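Beta-ketothiolase BktB (Ralstonia eutropha, PDB 4NZS) catalyses the thiolase condensation of acetyl-CoA with an acyl-CoA such as propionyl-CoA or a second acetyl-CoA, giving a 3-oxoacyl-CoA and free CoA. Local coordinates at residues 281-286 / 308-313; 295-300 / 331-336. One frame throughout, in Å; residues are numbered along the deposited sequence.

How the interactions relate
Both contacts use helix 299-310 in the C-terminal half of the thiolase fold, interaction 1 near the end of the helix and interaction 2 around its beginning. Their centres lie about 19 Å apart and their nearest atoms about 7 Å apart, so they do not touch. In interaction 1 the helix end packs on strand 280-289 and contributes an arginine that also reaches the second subunit; the contact is partly buried and mixes charge, an aromatic face and a small apolar patch. Interaction 2 is buried and without a polar bond across its segments, joining residues 295-300 to helix 327-336 within one chain, with its proline beside a predicted active-site cysteine.

Interaction 1 of 2, residues 281-286 / 308-313; sequences RLVSYG and ERAGLQ
Arg-309 NH1 is gripped from several directions. Arg-309 NH1 donates to Tyr-285 O with an N-H...O angle of 152°, although the modelled 2.5 Å is so short that its exact length is doubtful. The same nitrogen sits over one face of the Tyr-285 ring, offset toward the rim, with Arg-309 NH1 3.4 Å from Tyr-285 CE1. This is a cation-pi contact: Arg-309 CZ lies 4.9 Å from the centroid of the Tyr-285 ring, and the guanidinium stands almost upright on the ring, the two planes 81° apart. Asp-113 of the second subunit joins in, OD1 pairing with Arg-309 NH1 and OD2 with Tyr-285 OH, which ties the cluster to the subunit interface.

Strand 280-289 and helix 299-310 open the beta-alpha-beta crossover that leads to strand 319-322. Val-283 and Ser-284 form a classic beta bulge opposite Ile-395, and both send their CB toward the helix end. Val-283 CG1, anti to its backbone nitrogen (chi1 -178°), presses tightly on Ala-310 CB at 3.3 Å. Ala-310 CB also lies 3.6 Å from Ser-284 OG, whose hydrogen bond goes to Ala-306 O. Just beyond, Gly-311 turns the chain out of the helix in a Schellman motif with positive phi.

Interaction 2 of 2, residues 295-300 / 331-336; sequences MGIGPV and CAVTKA
Val-333 splits its two methyls between two parts of segment 295-300: chi1 of 174° swings CG1 anti to the backbone nitrogen, toward Pro-299 and Val-300, while CG2 stays beside that nitrogen and reaches Gly-296. In Val-300, chi1 of 157° puts CG1 roughly anti to its backbone nitrogen and leaves CG2 anti to the carbonyl carbon, where Val-300 CG2 lies 3.7 Å from Val-333 CA.

The Val-333 branches work on different surfaces. Val-333 CG1 meets Pro-299 CB at 3.7 Å and also touches Val-300 CG2. Val-333 CG2 rests 3.8 Å from Pro-299 CD, at the nitrogen end of the ring. It also lies against the backbone, with Val-333 CG2 3.6 Å from Gly-296 O. Valine and proline side chains cross at about a right angle, both methyls bearing on the ring. One turn further along helix 327-336, the methyl of Ala-336 touches both Val-300 branches, with Ala-336 CB 3.9 Å from Val-300 CG2. Ile-297 makes a looser contact, Ile-297 CG2 lying 4.2 Å from Val-333 CG2.

This contact packs helix 327-336 against the 3-10 segment ending at Ile-297 and the beginning of helix 299-310. Val-170 of helix 163-173 extends the apolar patch by touching Ile-297 and Ala-332. Pro-299 also lies on strand 379-386, its side chain about 4 Å at nearest atoms from that of Cys-385, the predicted proton acceptor. With no hydrogen bond or charge pair across the two segments, the direct contact rests on close fit, van der Waals contact and burial of apolar surface: Pro-299 touches the cysteine, and Val-333 packs behind the proline as a second layer.

Interaction 1 of 2, residues 281-286 / 308-313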
ATOM      1  N   ARG A 281     -19.481 -29.460  33.433  1.00 63.72           N
ATOM      2  CA  ARG A 281     -20.362 -28.367  33.758  1.00 76.88           C
ATOM      3  C   ARG A 281     -19.435 -27.211  34.009  1.00 76.76           C
ATOM      4  O   ARG A 281     -18.250 -27.406  34.327  1.00 77.93           O
ATOM      5  CB  ARG A 281     -21.177 -28.662  35.047  1.00 90.72           C
ATOM      6  CG  ARG A 281     -20.408 -28.491  36.377  1.00 95.56           C
ATOM      7  CD  ARG A 281     -21.140 -28.957  37.645  1.00 97.41           C
ATOM      8  NE  ARG A 281     -22.160 -28.015  38.149  1.00103.23           N
ATOM      9  CZ  ARG A 281     -22.642 -27.986  39.398  1.00110.00           C
ATOM     10  NH1 ARG A 281     -22.194 -28.834  40.322  1.00117.65           N
ATOM     11  NH2 ARG A 281     -23.578 -27.096  39.737  1.00102.61           N
ATOM     12  N   LEU A 282     -19.975 -26.011  33.897  1.00 68.58           N
ATOM     13  CA  LEU A 282     -19.236 -24.854  34.310  1.00 70.10           C
ATOM     14  C   LEU A 282     -19.357 -24.780  35.812  1.00 67.69           C
ATOM     15  O   LEU A 282     -20.461 -24.863  36.327  1.00 66.50           O
ATOM     16  CB  LEU A 282     -19.846 -23.612  33.702  1.00 74.71           C
ATOM     17  CG  LEU A 282     -18.846 -22.713  33.003  1.00 77.16           C
ATOM     18  CD1 LEU A 282     -19.653 -21.629  32.324  1.00 81.15           C
ATOM     19  CD2 LEU A 282     -17.813 -22.127  33.958  1.00 79.46           C
ATOM     20  N   VAL A 283     -18.237 -24.623  36.514  1.00 65.61           N
ATOM     21  CA  VAL A 283     -18.294 -24.354  37.940  1.00 63.10           C
ATOM     22  C   VAL A 283     -18.474 -22.871  38.167  1.00 60.97           C
ATOM     23  O   VAL A 283     -19.530 -22.446  38.597  1.00 64.59           O
ATOM     24  CB  VAL A 283     -17.031 -24.792  38.678  1.00 61.47           C
ATOM     25  CG1 VAL A 283     -17.189 -24.518  40.169  1.00 61.24           C
ATOM     26  CG2 VAL A 283     -16.743 -26.259  38.398  1.00 66.78           C
ATOM     27  N   SER A 284     -17.435 -22.098  37.858  1.00 59.76           N
ATOM     28  CA  SER A 284     -17.406 -20.654  38.059  1.00 52.62           C
ATOM     29  C   SER A 284     -16.305 -20.061  37.130  1.00 54.32           C
ATOM     30  O   SER A 284     -15.587 -20.811  36.445  1.00 52.60           O
ATOM     31  CB  SER A 284     -17.128 -20.331  39.532  1.00 50.91           C
ATOM     32  OG  SER A 284     -15.793 -20.711  39.906  1.00 52.88           O
ATOM     33  N   TYR A 285     -16.199 -18.727  37.114  1.00 51.52           N
ATOM     34  CA  TYR A 285     -15.216 -17.966  36.336  1.00 48.34           C
ATOM     35  C   TYR A 285     -14.976 -16.630  36.999  1.00 53.35           C
ATOM     36  O   TYR A 285     -15.903 -16.035  37.588  1.00 56.51           O
ATOM     37  CB  TYR A 285     -15.714 -17.683  34.921  1.00 48.36           C
ATOM     38  CG  TYR A 285     -16.912 -16.758  34.875  1.00 46.43           C
ATOM     39  CD1 TYR A 285     -16.772 -15.367  35.011  1.00 49.41           C
ATOM     40  CD2 TYR A 285     -18.190 -17.272  34.711  1.00 45.16           C
ATOM     41  CE1 TYR A 285     -17.886 -14.536  35.002  1.00 50.31           C
ATOM     42  CE2 TYR A 285     -19.315 -16.449  34.667  1.00 45.60           C
ATOM     43  CZ  TYR A 285     -19.173 -15.094  34.821  1.00 48.01           C
ATOM     44  OH  TYR A 285     -20.317 -14.304  34.788  1.00 46.86           O
ATOM     45  N   GLY A 286     -13.751 -16.130  36.858  1.00 57.24           N
ATOM     46  CA  GLY A 286     -13.354 -14.832  37.423  1.00 54.66           C
ATOM     47  C   GLY A 286     -12.263 -14.089  36.641  1.00 57.35           C
ATOM     48  O   GLY A 286     -11.209 -14.638  36.311  1.00 58.00           O
ATOM     49  N   GLU A 308     -12.688 -19.063  44.843  1.00 77.06           N
ATOM     50  CA  GLU A 308     -13.695 -18.670  45.797  1.00 81.90           C
ATOM     51  C   GLU A 308     -15.113 -19.050  45.306  1.00 76.46           C
ATOM     52  O   GLU A 308     -15.717 -19.961  45.856  1.00 78.05           O
ATOM     53  CB  GLU A 308     -13.547 -17.173  46.108  1.00 89.12           C
ATOM     54  CG  GLU A 308     -14.590 -16.583  47.054  1.00 93.85           C
ATOM     55  CD  GLU A 308     -15.663 -15.788  46.326  1.00 97.95           C
ATOM     56  OE1 GLU A 308     -16.866 -16.068  46.521  1.00103.37           O
ATOM     57  OE2 GLU A 308     -15.302 -14.881  45.546  1.00104.13           O
ATOM     58  N   ARG A 309     -15.609 -18.428  44.239  1.00 74.89           N
ATOM     59  CA  ARG A 309     -17.036 -18.562  43.853  1.00 72.65           C
ATOM     60  C   ARG A 309     -17.464 -19.985  43.496  1.00 72.35           C
ATOM     61  O   ARG A 309     -18.648 -20.228  43.245  1.00 66.61           O
ATOM     62  CB  ARG A 309     -17.390 -17.646  42.680  1.00 74.06           C
ATOM     63  CG  ARG A 309     -16.926 -16.213  42.840  1.00 75.67           C
ATOM     64  CD  ARG A 309     -17.772 -15.251  42.029  1.00 79.58           C
ATOM     65  NE  ARG A 309     -17.599 -15.452  40.598  1.00 76.98           N
ATOM     66  CZ  ARG A 309     -18.344 -14.870  39.662  1.00 80.43           C
ATOM     67  NH1 ARG A 309     -18.089 -15.129  38.383  1.00 83.71           N
ATOM     68  NH2 ARG A 309     -19.338 -14.032  39.987  1.00 76.56           N
ATOM     69  N   ALA A 310     -16.497 -20.904  43.440  1.00 74.29           N
ATOM     70  CA  ALA A 310     -16.756 -22.338  43.312  1.00 74.09           C
ATOM     71  C   ALA A 310     -16.956 -22.979  44.666  1.00 75.28           C
ATOM     72  O   ALA A 310     -17.593 -24.034  44.791  1.00 72.81           O
ATOM     73  CB  ALA A 310     -15.580 -22.997  42.629  1.00 73.56           C
ATOM     74  N   GLY A 311     -16.368 -22.333  45.668  1.00 79.32           N
ATOM     75  CA  GLY A 311     -16.248 -22.879  47.002  1.00 78.28           C
ATOM     76  C   GLY A 311     -15.095 -23.850  47.097  1.00 73.63           C
ATOM     77  O   GLY A 311     -14.957 -24.574  48.078  1.00 75.50           O
ATOM     78  N   LEU A 312     -14.254 -23.892  46.083  1.00 68.57           N
ATOM     79  CA  LEU A 312     -13.255 -24.925  46.059  1.00 69.34           C
ATOM     80  C   LEU A 312     -11.902 -24.266  46.269  1.00 69.54           C
ATOM     81  O   LEU A 312     -11.799 -23.038  46.347  1.00 63.72           O
ATOM     82  CB  LEU A 312     -13.398 -25.724  44.767  1.00 68.57           C
ATOM     83  CG  LEU A 312     -14.857 -26.146  44.477  1.00 72.03           C
ATOM     84  CD1 LEU A 312     -14.890 -27.227  43.396  1.00 70.85           C
ATOM     85  CD2 LEU A 312     -15.638 -26.638  45.703  1.00 71.14           C
ATOM     86  N   GLN A 313     -10.870 -25.071  46.428  1.00 67.61           N
ATOM     87  CA  GLN A 313      -9.577 -24.525  46.785  1.00 74.14           C
ATOM     88  C   GLN A 313      -8.569 -25.144  45.893  1.00 73.12           C
ATOM     89  O   GLN A 313      -8.870 -26.100  45.198  1.00 61.12           O
ATOM     90  CB  GLN A 313      -9.193 -24.847  48.232  1.00 78.62           C
ATOM     91  CG  GLN A 313     -10.098 -24.228  49.290  1.00 79.32           C
ATOM     92  CD  GLN A 313      -9.429 -24.084  50.651  1.00 80.30           C
ATOM     93  OE1 GLN A 313     -10.061 -23.655  51.618  1.00 88.40           O
ATOM     94  NE2 GLN A 313      -8.146 -24.419  50.726  1.00 77.93           N
TER

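Interaction 2 of 2, residues 295-300 / 331-336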
ATOM      1  N   MET A 295       1.483  -7.765  32.963  1.00 52.41           N
ATOM      2  CA  MET A 295       0.186  -8.329  32.685  1.00 48.21           C
ATOM      3  C   MET A 295       0.266  -9.837  32.838  1.00 42.96           C
ATOM      4  O   MET A 295      -0.739 -10.494  33.018  1.00 37.00           O
ATOM      5  CB  MET A 295      -0.287  -7.929  31.299  1.00 45.15           C
ATOM      6  CG  MET A 295       0.651  -8.335  30.188  1.00 43.61           C
ATOM      7  SD  MET A 295       0.177  -9.929  29.536  1.00 48.69           S
ATOM      8  CE  MET A 295       1.690 -10.483  28.778  1.00 40.74           C
ATOM      9  N   GLY A 296       1.484 -10.363  32.789  1.00 42.94           N
ATOM     10  CA  GLY A 296       1.743 -11.787  32.756  1.00 41.60           C
ATOM     11  C   GLY A 296       1.248 -12.578  33.949  1.00 50.94           C
ATOM     12  O   GLY A 296       1.029 -13.769  33.847  1.00 53.78           O
ATOM     13  N   ILE A 297       0.922 -11.928  35.081  1.00 57.49           N
ATOM     14  CA  ILE A 297       0.354 -12.587  36.308  1.00 59.30           C
ATOM     15  C   ILE A 297      -1.172 -12.493  36.570  1.00 58.16           C
ATOM     16  O   ILE A 297      -1.749 -12.924  37.646  1.00 62.99           O
ATOM     17  CB  ILE A 297       1.052 -12.120  37.593  1.00 67.33           C
ATOM     18  CG1 ILE A 297       1.627 -10.722  37.424  1.00 75.76           C
ATOM     19  CG2 ILE A 297       2.136 -13.095  38.003  1.00 68.49           C
ATOM     20  CD1 ILE A 297       0.955  -9.694  38.299  1.00 81.37           C
ATOM     21  N   GLY A 298      -1.853 -11.986  35.557  1.00 56.29           N
ATOM     22  CA  GLY A 298      -3.267 -11.714  35.663  1.00 57.56           C
ATOM     23  C   GLY A 298      -3.921 -13.012  36.039  1.00 57.35           C
ATOM     24  O   GLY A 298      -4.879 -13.035  36.828  1.00 59.27           O
ATOM     25  N   PRO A 299      -3.295 -14.152  35.507  1.00 55.01           N
ATOM     26  CA  PRO A 299      -3.967 -15.391  35.885  1.00 59.35           C
ATOM     27  C   PRO A 299      -3.980 -15.525  37.381  1.00 56.39           C
ATOM     28  O   PRO A 299      -4.986 -15.960  37.864  1.00 50.90           O
ATOM     29  CB  PRO A 299      -3.070 -16.489  35.329  1.00 58.74           C
ATOM     30  CG  PRO A 299      -2.409 -15.897  34.178  1.00 54.65           C
ATOM     31  CD  PRO A 299      -2.045 -14.570  34.708  1.00 55.76           C
ATOM     32  N   VAL A 300      -2.919 -15.169  38.090  1.00 55.31           N
ATOM     33  CA  VAL A 300      -2.894 -15.496  39.498  1.00 61.84           C
ATOM     34  C   VAL A 300      -4.071 -14.806  40.163  1.00 57.08           C
ATOM     35  O   VAL A 300      -4.909 -15.524  40.786  1.00 54.41           O
ATOM     36  CB  VAL A 300      -1.547 -15.073  40.125  1.00 62.08           C
ATOM     37  CG1 VAL A 300      -1.633 -14.866  41.630  1.00 66.50           C
ATOM     38  CG2 VAL A 300      -0.494 -16.110  39.814  1.00 61.68           C
ATOM     39  N   CYS A 331       5.961 -19.901  34.759  1.00 52.50           N
ATOM     40  CA  CYS A 331       6.632 -20.274  36.006  1.00 52.75           C
ATOM     41  C   CYS A 331       6.113 -19.392  37.175  1.00 53.34           C
ATOM     42  O   CYS A 331       5.647 -19.902  38.206  1.00 56.78           O
ATOM     43  CB  CYS A 331       8.138 -20.162  35.865  1.00 47.66           C
ATOM     44  SG  CYS A 331       8.932 -21.469  34.905  1.00 56.26           S
ATOM     45  N   ALA A 332       6.134 -18.079  36.981  1.00 55.29           N
ATOM     46  CA  ALA A 332       5.596 -17.137  37.984  1.00 55.47           C
ATOM     47  C   ALA A 332       4.209 -17.523  38.467  1.00 59.37           C
ATOM     48  O   ALA A 332       3.996 -17.672  39.665  1.00 64.18           O
ATOM     49  CB  ALA A 332       5.583 -15.720  37.438  1.00 54.57           C
ATOM     50  N   VAL A 333       3.283 -17.716  37.526  1.00 68.65           N
ATOM     51  CA  VAL A 333       1.890 -18.067  37.849  1.00 72.04           C
ATOM     52  C   VAL A 333       1.743 -19.420  38.570  1.00 72.34           C
ATOM     53  O   VAL A 333       0.840 -19.575  39.408  1.00 66.20           O
ATOM     54  CB  VAL A 333       0.987 -18.036  36.588  1.00 75.86           C
ATOM     55  CG1 VAL A 333      -0.428 -18.531  36.896  1.00 74.99           C
ATOM     56  CG2 VAL A 333       0.913 -16.623  36.016  1.00 78.13           C
ATOM     57  N   THR A 334       2.615 -20.383  38.255  1.00 68.37           N
ATOM     58  CA  THR A 334       2.649 -21.659  38.976  1.00 72.02           C
ATOM     59  C   THR A 334       2.949 -21.456  40.462  1.00 74.15           C
ATOM     60  O   THR A 334       2.246 -21.979  41.346  1.00 70.78           O
ATOM     61  CB  THR A 334       3.770 -22.574  38.459  1.00 78.94           C
ATOM     62  OG1 THR A 334       4.040 -22.299  37.081  1.00 79.10           O
ATOM     63  CG2 THR A 334       3.387 -24.041  38.644  1.00 82.82           C
ATOM     64  N   LYS A 335       4.023 -20.699  40.691  1.00 67.85           N
ATOM     65  CA  LYS A 335       4.591 -20.430  42.000  1.00 60.65           C
ATOM     66  C   LYS A 335       3.605 -19.689  42.892  1.00 61.31           C
ATOM     67  O   LYS A 335       3.063 -20.271  43.816  1.00 60.88           O
ATOM     68  CB  LYS A 335       5.865 -19.627  41.791  1.00 63.17           C
ATOM     69  CG  LYS A 335       6.579 -19.067  43.014  1.00 68.36           C
ATOM     70  CD  LYS A 335       8.055 -18.891  42.634  1.00 68.93           C
ATOM     71  CE  LYS A 335       8.841 -18.049  43.606  1.00 72.80           C
ATOM     72  NZ  LYS A 335       8.644 -16.597  43.348  1.00 75.74           N
ATOM     73  N   ALA A 336       3.335 -18.422  42.607  1.00 63.16           N
ATOM     74  CA  ALA A 336       2.442 -17.635  43.452  1.00 60.96           C
ATOM     75  C   ALA A 336       1.191 -18.430  43.893  1.00 61.76           C
ATOM     76  O   ALA A 336       0.754 -18.285  45.025  1.00 71.64           O
ATOM     77  CB  ALA A 336       2.064 -16.334  42.754  1.00 60.64           C
TER